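Local coordinates for ABC transporter, substrate binding protein (Aeropyrum pernix, PDB 3EAF) that probably binds a small-molecule ligand outside the membrane and delivers it to an ABC transporter for uptake, at residues N279-E283 / D284-L288; D376-R379 / Y380-E384. All coordinates share one frame; numbering follows the deposited sequence.

Contact 1. Residues N279-E283 / D284-L288; sequences NGVSE and DQINL
A short 3-10 turn in the linker between helix 267-278 and helix 288-304 folds Ser282 and Glu283 back onto Asp284, Gln285 and Ile286. Two successive i to i+3 backbone bonds build it: Gln285 N donates to Ser282 O at 3.0 Å, and Ile286 N donates to Glu283 O at 3.1 Å. A water adds a third link, giving one hydrogen to Glu283 O and another to Ile286 O, the latter at 2.7 Å. Glu283 O is thereby gripped twice.

On the exposed side the hydroxyl of Ser282 donates to Asp284 OD1, OG to OD1 being 2.6 Å. The bond meets the carboxylate from above its plane, 64° out of it. Asp284 holds CG between its backbone N and carbonyl carbon (chi1 70°), which turns OD1 back toward the serine.

Within this connection of the periplasmic-binding-protein fold, Ile286 turns a buried side chain against Ile272, Phe273 and Ala276 of the preceding helix and against Leu30 of helix 18-38. Val281 also rests on Leu30, and its CG1 comes 4.2 Å from Ile286 CD1. The extended Gln285 side chain crosses Val281 at about a right angle, Gln285 OE1 lying 3.6 Å from Val281 CG1. Beyond the turn Asn287 N-caps helix 288-304, its OD1 accepting from Val290 N.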
ATOM      1  N   ASN A 279      10.886  21.822  -3.439  1.00 19.24           N
ATOM      2  CA  ASN A 279       9.709  22.005  -4.275  1.00 19.22           C
ATOM      3  C   ASN A 279       8.583  22.819  -3.620  1.00 19.29           C
ATOM      4  O   ASN A 279       7.441  22.789  -4.066  1.00 19.44           O
ATOM      5  CB  ASN A 279       9.228  20.645  -4.793  1.00 18.94           C
ATOM      6  CG  ASN A 279      10.215  20.019  -5.771  1.00 18.35           C
ATOM      7  OD1 ASN A 279      10.228  20.348  -6.955  1.00 17.29           O
ATOM      8  ND2 ASN A 279      11.045  19.111  -5.277  1.00 18.39           N
ATOM      9  N   GLY A 280       8.922  23.563  -2.574  1.00 19.80           N
ATOM     10  CA  GLY A 280       7.987  24.490  -1.941  1.00 20.65           C
ATOM     11  C   GLY A 280       6.775  23.829  -1.311  1.00 21.48           C
ATOM     12  O   GLY A 280       5.683  24.406  -1.307  1.00 21.67           O
ATOM     13  N   VAL A 281       6.970  22.618  -0.786  1.00 21.59           N
ATOM     14  CA  VAL A 281       5.925  21.885  -0.067  1.00 21.94           C
ATOM     15  C   VAL A 281       6.180  21.984   1.437  1.00 22.66           C
ATOM     16  O   VAL A 281       7.264  21.645   1.919  1.00 22.25           O
ATOM     17  CB  VAL A 281       5.863  20.389  -0.508  1.00 21.67           C
ATOM     18  CG1 VAL A 281       4.944  19.580   0.398  1.00 21.26           C
ATOM     19  CG2 VAL A 281       5.417  20.272  -1.962  1.00 21.68           C
ATOM     20  N   SER A 282       5.170  22.451   2.167  1.00 23.57           N
ATOM     21  CA  SER A 282       5.252  22.607   3.614  1.00 24.79           C
ATOM     22  C   SER A 282       5.510  21.268   4.319  1.00 25.12           C
ATOM     23  O   SER A 282       4.948  20.236   3.933  1.00 25.30           O
ATOM     24  CB  SER A 282       3.967  23.256   4.126  1.00 24.84           C
ATOM     25  OG  SER A 282       3.849  23.121   5.528  1.00 27.22           O
ATOM     26  N   GLU A 283       6.364  21.298   5.342  1.00 25.45           N
ATOM     27  CA  GLU A 283       6.749  20.108   6.113  1.00 25.80           C
ATOM     28  C   GLU A 283       5.544  19.330   6.655  1.00 25.27           C
ATOM     29  O   GLU A 283       5.539  18.091   6.633  1.00 25.13           O
ATOM     30  CB  GLU A 283       7.714  20.491   7.249  1.00 25.90           C
ATOM     31  CG  GLU A 283       8.019  19.371   8.260  1.00 27.23           C
ATOM     32  CD  GLU A 283       9.036  19.762   9.342  1.00 27.69           C
ATOM     33  OE1 GLU A 283       9.320  20.975   9.518  1.00 29.79           O
ATOM     34  OE2 GLU A 283       9.547  18.841  10.025  1.00 29.34           O
ATOM     35  N   ASP A 284       4.524  20.052   7.123  1.00 24.77           N
ATOM     36  CA  ASP A 284       3.324  19.423   7.679  1.00 24.44           C
ATOM     37  C   ASP A 284       2.427  18.704   6.649  1.00 23.63           C
ATOM     38  O   ASP A 284       1.429  18.078   7.016  1.00 23.47           O
ATOM     39  CB  ASP A 284       2.515  20.427   8.523  1.00 25.09           C
ATOM     40  CG  ASP A 284       1.841  21.523   7.689  1.00 26.74           C
ATOM     41  OD1 ASP A 284       1.966  21.552   6.443  1.00 27.78           O
ATOM     42  OD2 ASP A 284       1.169  22.380   8.306  1.00 29.74           O
ATOM     43  N   GLN A 285       2.787  18.797   5.370  1.00 22.37           N
ATOM     44  CA  GLN A 285       2.081  18.076   4.319  1.00 21.69           C
ATOM     45  C   GLN A 285       2.712  16.713   4.043  1.00 19.99           C
ATOM     46  O   GLN A 285       2.210  15.943   3.229  1.00 19.73           O
ATOM     47  CB  GLN A 285       2.021  18.906   3.033  1.00 21.69           C
ATOM     48  CG  GLN A 285       1.214  20.191   3.176  1.00 23.52           C
ATOM     49  CD  GLN A 285       0.889  20.845   1.841  1.00 24.01           C
ATOM     50  OE1 GLN A 285       1.473  20.513   0.805  1.00 27.37           O
ATOM     51  NE2 GLN A 285      -0.060  21.784   1.862  1.00 27.23           N
ATOM     52  N   ILE A 286       3.817  16.422   4.723  1.00 18.35           N
ATOM     53  CA  ILE A 286       4.526  15.159   4.530  1.00 16.85           C
ATOM     54  C   ILE A 286       3.981  14.136   5.524  1.00 15.79           C
ATOM     55  O   ILE A 286       4.114  14.299   6.739  1.00 15.55           O
ATOM     56  CB  ILE A 286       6.058  15.336   4.669  1.00 16.82           C
ATOM     57  CG1 ILE A 286       6.573  16.409   3.690  1.00 17.01           C
ATOM     58  CG2 ILE A 286       6.798  14.001   4.493  1.00 16.74           C
ATOM     59  CD1 ILE A 286       6.330  16.102   2.209  1.00 15.84           C
ATOM     60  N   ASN A 287       3.351  13.096   4.990  1.00 14.08           N
ATOM     61  CA  ASN A 287       2.685  12.081   5.799  1.00 12.49           C
ATOM     62  C   ASN A 287       2.925  10.698   5.201  1.00 11.19           C
ATOM     63  O   ASN A 287       3.607  10.574   4.186  1.00 10.57           O
ATOM     64  CB  ASN A 287       1.183  12.391   5.913  1.00 12.72           C
ATOM     65  CG  ASN A 287       0.509  12.568   4.549  1.00 13.16           C
ATOM     66  OD1 ASN A 287       0.679  11.755   3.642  1.00 13.61           O
ATOM     67  ND2 ASN A 287      -0.253  13.638   4.407  1.00 13.95           N
ATOM     68  N   LEU A 288       2.361   9.665   5.827  1.00 10.05           N
ATOM     69  CA  LEU A 288       2.491   8.286   5.332  1.00  8.91           C
ATOM     70  C   LEU A 288       2.126   8.114   3.843  1.00  8.70           C
ATOM     71  O   LEU A 288       2.806   7.392   3.107  1.00  8.48           O
ATOM     72  CB  LEU A 288       1.646   7.338   6.189  1.00  8.87           C
ATOM     73  CG  LEU A 288       1.477   5.909   5.666  1.00  8.78           C
ATOM     74  CD1 LEU A 288       2.811   5.156   5.706  1.00  7.17           C
ATOM     75  CD2 LEU A 288       0.389   5.173   6.445  1.00  8.50           C
TER
HETATM   76  O   HOH W   1       5.474  15.667   8.675  1.00 29.60           O

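Contact 2. Residues D376-R379 / Y380-E384; sequences DCAR and YTIEE
The Tyr380 ring carries the backbone of Asp376 and Cys377 over one face: Asp376 O stands 3.0 Å above the ring plane, offset toward the rim, with Cys377 N higher over the same face. Lys164 makes a cation-pi contact with this ring. The Asp376 carboxylate lies at the edge of the Arg379 guanidinium, in the guanidinium plane, with Arg379 NH1 3.0 Å from Asp376 OD2, a salt bridge that uses the syn lone pair of OD2. Phe345 forms a cation-pi pair with the same guanidinium.

These groups sit on the first turn of helix 377-382, near the carboxyl end of the chain, with Asp376 as N-cap. Asp376 CG stands anti to the backbone N (chi1 -156°), which lets OD1 accept a weak capping bond from Arg379 N at 3.5 Å while OD2 binds the guanidinium of the same residue.

Asp376 O has a second role, accepting from Tyr380 N at 3.1 Å. Further i to i+4 bonds run from Ile382 N to Ala378 O at 3.1 Å and from Glu383 N to Arg379 O at 2.9 Å. Ile382 CD1 comes 3.5 Å from Ala378 O. Thr381 turns OG1 to Ser125 of helix 124-139, where Cys377 also packs; Tyr380 and Thr381 both touch Ala161 of helix 159-165.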
ATOM      1  N   ASP A 376       1.504 -19.483   4.868  1.00 18.88           N
ATOM      2  CA  ASP A 376       1.778 -18.989   3.526  1.00 18.45           C
ATOM      3  C   ASP A 376       0.631 -18.105   3.031  1.00 17.84           C
ATOM      4  O   ASP A 376      -0.107 -18.470   2.108  1.00 17.33           O
ATOM      5  CB  ASP A 376       2.046 -20.148   2.569  1.00 18.88           C
ATOM      6  CG  ASP A 376       2.887 -19.735   1.370  1.00 20.21           C
ATOM      7  OD1 ASP A 376       3.037 -18.523   1.099  1.00 21.57           O
ATOM      8  OD2 ASP A 376       3.400 -20.637   0.686  1.00 23.42           O
ATOM      9  N   CYS A 377       0.497 -16.945   3.672  1.00 16.95           N
ATOM     10  CA  CYS A 377      -0.559 -15.973   3.383  1.00 16.84           C
ATOM     11  C   CYS A 377      -0.669 -15.648   1.894  1.00 16.05           C
ATOM     12  O   CYS A 377      -1.768 -15.642   1.330  1.00 16.00           O
ATOM     13  CB  CYS A 377      -0.302 -14.679   4.158  1.00 16.77           C
ATOM     14  SG  CYS A 377       0.528 -14.896   5.745  1.00 19.82           S
ATOM     15  N   ALA A 378       0.478 -15.378   1.276  1.00 15.36           N
ATOM     16  CA  ALA A 378       0.553 -14.996  -0.130  1.00 15.18           C
ATOM     17  C   ALA A 378      -0.032 -16.068  -1.035  1.00 15.24           C
ATOM     18  O   ALA A 378      -0.941 -15.793  -1.817  1.00 14.74           O
ATOM     19  CB  ALA A 378       1.993 -14.703  -0.521  1.00 14.89           C
ATOM     20  N   ARG A 379       0.486 -17.290  -0.919  1.00 15.16           N
ATOM     21  CA  ARG A 379       0.036 -18.370  -1.789  1.00 15.81           C
ATOM     22  C   ARG A 379      -1.425 -18.774  -1.568  1.00 15.73           C
ATOM     23  O   ARG A 379      -2.075 -19.227  -2.506  1.00 15.87           O
ATOM     24  CB  ARG A 379       0.990 -19.564  -1.735  1.00 16.10           C
ATOM     25  CG  ARG A 379       2.312 -19.257  -2.434  1.00 17.53           C
ATOM     26  CD  ARG A 379       3.189 -20.487  -2.610  1.00 20.28           C
ATOM     27  NE  ARG A 379       4.486 -20.136  -3.187  1.00 20.73           N
ATOM     28  CZ  ARG A 379       5.515 -19.662  -2.491  1.00 21.52           C
ATOM     29  NH1 ARG A 379       5.416 -19.475  -1.181  1.00 22.60           N
ATOM     30  NH2 ARG A 379       6.648 -19.369  -3.116  1.00 22.22           N
ATOM     31  N   TYR A 380      -1.945 -18.564  -0.356  1.00 15.86           N
ATOM     32  CA  TYR A 380      -3.374 -18.787  -0.084  1.00 16.33           C
ATOM     33  C   TYR A 380      -4.219 -17.953  -1.036  1.00 16.65           C
ATOM     34  O   TYR A 380      -5.178 -18.451  -1.627  1.00 16.40           O
ATOM     35  CB  TYR A 380      -3.753 -18.426   1.359  1.00 16.39           C
ATOM     36  CG  TYR A 380      -3.110 -19.260   2.455  1.00 16.13           C
ATOM     37  CD1 TYR A 380      -2.481 -20.477   2.177  1.00 16.09           C
ATOM     38  CD2 TYR A 380      -3.164 -18.839   3.781  1.00 15.65           C
ATOM     39  CE1 TYR A 380      -1.891 -21.238   3.196  1.00 15.65           C
ATOM     40  CE2 TYR A 380      -2.593 -19.590   4.797  1.00 16.46           C
ATOM     41  CZ  TYR A 380      -1.960 -20.789   4.498  1.00 16.67           C
ATOM     42  OH  TYR A 380      -1.397 -21.531   5.517  1.00 18.00           O
ATOM     43  N   THR A 381      -3.845 -16.684  -1.186  1.00 16.80           N
ATOM     44  CA  THR A 381      -4.581 -15.755  -2.029  1.00 17.24           C
ATOM     45  C   THR A 381      -4.375 -16.067  -3.515  1.00 18.11           C
ATOM     46  O   THR A 381      -5.326 -16.022  -4.296  1.00 17.83           O
ATOM     47  CB  THR A 381      -4.204 -14.290  -1.708  1.00 17.01           C
ATOM     48  OG1 THR A 381      -4.434 -14.043  -0.316  1.00 15.71           O
ATOM     49  CG2 THR A 381      -5.042 -13.311  -2.533  1.00 16.27           C
ATOM     50  N   ILE A 382      -3.137 -16.394  -3.889  1.00 19.30           N
ATOM     51  CA  ILE A 382      -2.793 -16.727  -5.277  1.00 20.63           C
ATOM     52  C   ILE A 382      -3.595 -17.940  -5.768  1.00 21.88           C
ATOM     53  O   ILE A 382      -4.114 -17.938  -6.891  1.00 22.08           O
ATOM     54  CB  ILE A 382      -1.270 -16.966  -5.447  1.00 20.47           C
ATOM     55  CG1 ILE A 382      -0.496 -15.663  -5.189  1.00 19.70           C
ATOM     56  CG2 ILE A 382      -0.956 -17.504  -6.837  1.00 20.57           C
ATOM     57  CD1 ILE A 382       0.937 -15.861  -4.730  1.00 19.17           C
ATOM     58  N   GLU A 383      -3.714 -18.952  -4.908  1.00 23.20           N
ATOM     59  CA  GLU A 383      -4.428 -20.187  -5.235  1.00 24.81           C
ATOM     60  C   GLU A 383      -5.966 -20.060  -5.229  1.00 25.14           C
ATOM     61  O   GLU A 383      -6.667 -20.995  -5.633  1.00 25.19           O
ATOM     62  CB  GLU A 383      -3.945 -21.335  -4.332  1.00 24.81           C
ATOM     63  CG  GLU A 383      -2.514 -21.805  -4.660  1.00 25.90           C
ATOM     64  CD  GLU A 383      -1.855 -22.635  -3.558  1.00 26.53           C
ATOM     65  OE1 GLU A 383      -2.548 -23.056  -2.597  1.00 28.41           O
ATOM     66  OE2 GLU A 383      -0.623 -22.868  -3.658  1.00 29.00           O
ATOM     67  N   GLU A 384      -6.481 -18.906  -4.790  1.00 25.62           N
ATOM     68  CA  GLU A 384      -7.932 -18.633  -4.784  1.00 26.06           C
ATOM     69  C   GLU A 384      -8.588 -18.763  -6.157  1.00 26.50           C
ATOM     70  O   GLU A 384      -8.262 -18.013  -7.085  1.00 26.59           O
ATOM     71  CB  GLU A 384      -8.226 -17.238  -4.223  1.00 25.95           C
ATOM     72  CG  GLU A 384      -8.803 -17.240  -2.832  1.00 24.98           C
ATOM     73  CD  GLU A 384      -8.777 -15.876  -2.180  1.00 23.94           C
ATOM     74  OE1 GLU A 384      -9.235 -14.889  -2.798  1.00 24.52           O
ATOM     75  OE2 GLU A 384      -8.303 -15.795  -1.033  1.00 22.94           O
TER

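How the contacts relate
Contact 1 precedes contact 2 along the chain, and the two lie on opposite sides of the chain's centre, their centres about 37 Å apart and their nearest atoms about 20 Å apart. They share no helix or strand. Residues 279-288 join helix 267-278 to helix 288-304 and lean on helix 18-38, which follows strand 3-11 of the six-stranded sheet. Residues 376-384 follow strand 363-369, an outermost strand of the seven-stranded sheet, and lie against helices 124-139 and 159-165. This is consistent with the two-lobed periplasmic-binding-protein fold, one sheet to each lobe. Contact 1 lies away from the magnesium site, whereas the Arg379 side chain of contact 2 is about 13 Å from the bound magnesium ion.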